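Long-range contact in EvdO1 (Micromonospora carbonacea, PDB 4XBZ), which probably catalyses an oxidative cyclization in orthosomycin biosynthesis, as a metal-dependent oxygenase of the phytanoyl-CoA dioxygenase family: residues Arg161-Ala175 / Pro198-Ala210. Residues are numbered along the deposited sequence; the frame is centred on the assembly and turned at random.
With NI (nickel (II) ion), chain I.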
# COMPACT_ATOMS: atom_id res chain seq x y z
N ARG A 161 -17.61 6.23 8.42
CA ARG A 161 -16.71 5.70 7.41
C ARG A 161 -17.32 5.94 6.04
O ARG A 161 -18.54 6.05 5.92
CB ARG A 161 -16.47 4.21 7.62
CG ARG A 161 -15.45 3.85 8.67
CD ARG A 161 -15.25 2.33 8.69
NE ARG A 161 -14.07 1.95 9.46
CZ ARG A 161 -13.85 0.73 9.95
NH1 ARG A 161 -14.74 -0.24 9.74
NH2 ARG A 161 -12.74 0.48 10.64
N ASP A 162 -16.48 6.04 5.02
CA ASP A 162 -16.96 6.09 3.65
C ASP A 162 -17.29 4.66 3.21
O ASP A 162 -16.75 3.71 3.76
CB ASP A 162 -15.93 6.75 2.73
CG ASP A 162 -15.73 8.23 3.07
OD1 ASP A 162 -16.74 8.90 3.37
OD2 ASP A 162 -14.59 8.73 3.04
N ALA A 163 -18.19 4.50 2.24
CA ALA A 163 -18.63 3.15 1.86
C ALA A 163 -17.54 2.37 1.13
O ALA A 163 -17.09 2.77 0.06
CB ALA A 163 -19.87 3.21 0.99
N GLY A 164 -17.13 1.25 1.72
CA GLY A 164 -16.20 0.36 1.05
C GLY A 164 -16.89 -0.72 0.23
O GLY A 164 -16.34 -1.16 -0.79
N LEU A 165 -18.07 -1.13 0.69
CA LEU A 165 -18.80 -2.30 0.18
C LEU A 165 -18.04 -3.63 0.43
O LEU A 165 -18.38 -4.66 -0.16
CB LEU A 165 -19.16 -2.13 -1.34
CG LEU A 165 -19.80 -3.27 -2.17
CD1 LEU A 165 -20.98 -2.83 -3.03
CD2 LEU A 165 -18.76 -4.08 -3.01
N TYR A 166 -17.04 -3.67 1.31
CA TYR A 166 -16.33 -4.96 1.42
C TYR A 166 -16.56 -5.70 2.73
O TYR A 166 -16.44 -5.14 3.82
CB TYR A 166 -14.82 -4.78 1.21
CG TYR A 166 -14.46 -4.21 -0.14
CD1 TYR A 166 -15.14 -4.62 -1.29
CD2 TYR A 166 -13.48 -3.23 -0.27
CE1 TYR A 166 -14.83 -4.07 -2.54
CE2 TYR A 166 -13.16 -2.68 -1.50
CZ TYR A 166 -13.84 -3.10 -2.64
OH TYR A 166 -13.53 -2.55 -3.86
N ASP A 167 -16.91 -6.97 2.61
CA ASP A 167 -16.82 -7.88 3.74
C ASP A 167 -15.36 -7.91 4.19
O ASP A 167 -14.47 -7.83 3.35
CB ASP A 167 -17.29 -9.27 3.37
CG ASP A 167 -18.78 -9.34 3.14
OD1 ASP A 167 -19.51 -8.58 3.81
OD2 ASP A 167 -19.20 -10.15 2.29
N ASN A 168 -15.14 -8.01 5.49
CA ASN A 168 -13.79 -8.04 6.07
C ASN A 168 -12.99 -6.82 5.63
O ASN A 168 -11.84 -6.92 5.18
CB ASN A 168 -13.06 -9.34 5.67
CG ASN A 168 -13.87 -10.59 6.00
OD1 ASN A 168 -14.11 -10.89 7.17
ND2 ASN A 168 -14.27 -11.33 4.97
N ALA A 169 -13.63 -5.65 5.77
CA ALA A 169 -13.11 -4.42 5.20
C ALA A 169 -11.69 -4.13 5.70
O ALA A 169 -10.82 -3.78 4.92
CB ALA A 169 -14.05 -3.26 5.52
N VAL A 170 -11.46 -4.30 6.99
CA VAL A 170 -10.15 -4.03 7.57
C VAL A 170 -9.07 -4.99 7.05
O VAL A 170 -7.97 -4.57 6.72
CB VAL A 170 -10.21 -4.07 9.10
CG1 VAL A 170 -8.78 -4.03 9.72
CG2 VAL A 170 -11.10 -2.92 9.61
N GLY A 171 -9.40 -6.27 6.96
CA GLY A 171 -8.50 -7.22 6.32
C GLY A 171 -8.13 -6.75 4.92
O GLY A 171 -6.97 -6.75 4.54
N VAL A 172 -9.13 -6.32 4.16
CA VAL A 172 -8.92 -5.93 2.78
C VAL A 172 -8.13 -4.64 2.59
O VAL A 172 -7.25 -4.58 1.73
CB VAL A 172 -10.26 -5.79 2.05
CG1 VAL A 172 -10.04 -5.42 0.58
CG2 VAL A 172 -11.04 -7.07 2.15
N THR A 173 -8.41 -3.60 3.38
CA THR A 173 -7.86 -2.29 3.06
C THR A 173 -7.64 -1.37 4.27
O THR A 173 -7.45 -0.15 4.11
CB THR A 173 -8.79 -1.58 2.01
OG1 THR A 173 -8.16 -0.38 1.53
CG2 THR A 173 -10.18 -1.24 2.61
N GLY A 174 -7.64 -1.94 5.48
CA GLY A 174 -7.29 -1.18 6.67
C GLY A 174 -5.95 -0.52 6.46
O GLY A 174 -5.73 0.60 6.93
N ALA A 175 -5.06 -1.22 5.75
CA ALA A 175 -3.75 -0.68 5.37
C ALA A 175 -3.84 0.52 4.41
O ALA A 175 -2.82 1.18 4.19
CB ALA A 175 -2.92 -1.77 4.74
N PRO A 198 -7.43 8.93 14.13
CA PRO A 198 -6.28 8.15 13.66
C PRO A 198 -6.40 6.67 14.03
O PRO A 198 -6.88 6.36 15.11
CB PRO A 198 -5.08 8.79 14.38
CG PRO A 198 -5.55 10.15 14.78
CD PRO A 198 -7.03 10.06 15.00
N GLU A 199 -6.01 5.79 13.11
CA GLU A 199 -5.98 4.35 13.35
C GLU A 199 -7.36 3.72 13.52
O GLU A 199 -7.46 2.51 13.74
CB GLU A 199 -5.12 4.01 14.58
CG GLU A 199 -3.73 4.60 14.55
CD GLU A 199 -2.88 4.15 15.73
OE1 GLU A 199 -3.41 3.51 16.66
OE2 GLU A 199 -1.66 4.40 15.71
N SER A 200 -8.42 4.49 13.37
CA SER A 200 -9.75 3.88 13.41
C SER A 200 -10.00 3.07 12.14
O SER A 200 -10.96 2.30 12.06
CB SER A 200 -10.86 4.93 13.60
OG SER A 200 -10.83 5.92 12.58
N ASN A 201 -9.12 3.22 11.14
CA ASN A 201 -9.17 2.37 9.94
C ASN A 201 -8.93 0.88 10.24
O ASN A 201 -9.15 0.05 9.37
CB ASN A 201 -8.15 2.83 8.89
CG ASN A 201 -6.81 3.21 9.51
OD1 ASN A 201 -6.78 4.03 10.42
ND2 ASN A 201 -5.70 2.62 9.03
N TYR A 202 -8.46 0.55 11.45
CA TYR A 202 -8.34 -0.87 11.82
C TYR A 202 -9.39 -1.38 12.82
O TYR A 202 -9.34 -2.53 13.24
CB TYR A 202 -6.94 -1.14 12.38
CG TYR A 202 -5.83 -0.92 11.39
CD1 TYR A 202 -5.59 -1.82 10.36
CD2 TYR A 202 -4.99 0.19 11.49
CE1 TYR A 202 -4.57 -1.62 9.44
CE2 TYR A 202 -3.96 0.39 10.58
CZ TYR A 202 -3.76 -0.52 9.56
OH TYR A 202 -2.74 -0.33 8.66
N TRP A 203 -10.34 -0.53 13.21
CA TRP A 203 -11.34 -0.93 14.20
C TRP A 203 -12.31 -1.96 13.62
O TRP A 203 -12.79 -1.82 12.49
CB TRP A 203 -12.14 0.28 14.71
CG TRP A 203 -11.37 1.24 15.57
CD1 TRP A 203 -10.07 1.12 15.98
CD2 TRP A 203 -11.86 2.46 16.13
NE1 TRP A 203 -9.72 2.20 16.74
CE2 TRP A 203 -10.80 3.04 16.86
CE3 TRP A 203 -13.09 3.14 16.07
CZ2 TRP A 203 -10.93 4.25 17.53
CZ3 TRP A 203 -13.21 4.33 16.74
CH2 TRP A 203 -12.14 4.89 17.45
N GLY A 204 -12.62 -2.99 14.40
CA GLY A 204 -13.67 -3.92 14.03
C GLY A 204 -15.01 -3.21 13.99
O GLY A 204 -15.13 -2.11 14.52
N ASP A 205 -16.00 -3.82 13.36
CA ASP A 205 -17.33 -3.22 13.24
C ASP A 205 -17.94 -2.79 14.58
O ASP A 205 -18.53 -1.72 14.67
CB ASP A 205 -18.27 -4.17 12.52
CG ASP A 205 -18.00 -4.23 11.02
OD1 ASP A 205 -16.89 -3.84 10.62
OD2 ASP A 205 -18.88 -4.67 10.25
N ASP A 206 -17.78 -3.62 15.61
CA ASP A 206 -18.39 -3.36 16.92
C ASP A 206 -17.86 -2.08 17.54
O ASP A 206 -18.63 -1.21 17.97
CB ASP A 206 -18.13 -4.51 17.89
CG ASP A 206 -18.06 -5.85 17.19
OD1 ASP A 206 -18.82 -6.04 16.21
OD2 ASP A 206 -17.23 -6.69 17.61
N ARG A 207 -16.54 -1.98 17.60
CA ARG A 207 -15.91 -0.80 18.14
C ARG A 207 -16.29 0.44 17.31
O ARG A 207 -16.62 1.48 17.87
CB ARG A 207 -14.39 -0.97 18.18
CG ARG A 207 -13.67 0.19 18.84
CD ARG A 207 -12.19 -0.06 19.02
NE ARG A 207 -11.57 1.15 19.56
CZ ARG A 207 -10.32 1.23 19.99
NH1 ARG A 207 -9.53 0.16 19.97
NH2 ARG A 207 -9.86 2.39 20.46
N LEU A 208 -16.25 0.33 15.99
CA LEU A 208 -16.55 1.48 15.14
C LEU A 208 -18.00 1.96 15.30
O LEU A 208 -18.25 3.15 15.50
CB LEU A 208 -16.30 1.17 13.67
CG LEU A 208 -16.40 2.49 12.90
CD1 LEU A 208 -15.01 3.08 12.63
CD2 LEU A 208 -17.24 2.36 11.65
N THR A 209 -18.93 1.02 15.19
CA THR A 209 -20.36 1.27 15.36
C THR A 209 -20.72 1.85 16.73
O THR A 209 -21.50 2.81 16.82
CB THR A 209 -21.15 -0.04 15.15
OG1 THR A 209 -21.21 -0.33 13.75
CG2 THR A 209 -22.57 0.08 15.69
N ALA A 210 -20.16 1.27 17.78
CA ALA A 210 -20.34 1.79 19.14
C ALA A 210 -19.78 3.20 19.28
O ALA A 210 -20.48 4.11 19.74
CB ALA A 210 -19.68 0.87 20.16
NI NI I . -16.65 11.17 4.17
O HOH W 1 -14.33 -3.04 10.86
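R161 reaches across to the 3-10 turn 200-202 and the start of helix 205-217, and L208 lies against its shaft. From CB the chain runs out with CG anti to the carbonyl carbon (chi1 -81°) and stays extended to NE. CG packs near L208 CD2, and R161 CD comes within 3.6 Å of L208 CD2 as well. NE passes over L208 CD1 and gives its hydrogen to the carbonyl of L241. The guanidinium carries L208 CD1 on one face, offset toward the rim. R161 NH2 ends the chain with two hydrogen bonds, 2.9 Å to S200 O and 3.0 Å to W203 O. Both acceptors are tilted somewhat from the guanidinium plane. S200 O also accepts the backbone N-H of W203, the bond that closes the turn, so two donors share this carbonyl. R161 NH1 donates to a water in the guanidinium plane, which in turn donates to W203 O and D205 OD1. D205 OD1 itself stays 4.3 Å from R161 NH1, beyond a salt bridge. With an alanine here, the carbonyls of S200 and W203 would probably lose this donor, and a gap would open beside L208.

Further along, V170 sets CG2 against the carbonyls of N201 and W203. The amide of N201 gives a nearly straight bond from N201 ND2 to G174 O (2.9 Å, 174°). That same G174 O lies over one face of the Y202 ring, whose OH bonds to R53 O.

D162, next to R161, binds nickel together with H160 and H244. R161 is the X of this His-X-Asp...His facial triad. It ties the metal-binding edge of the double-stranded beta helix to the 3-10 turn and the first turns of helix 205-217, and V170 and G174 add to the packing beside this edge of the fold.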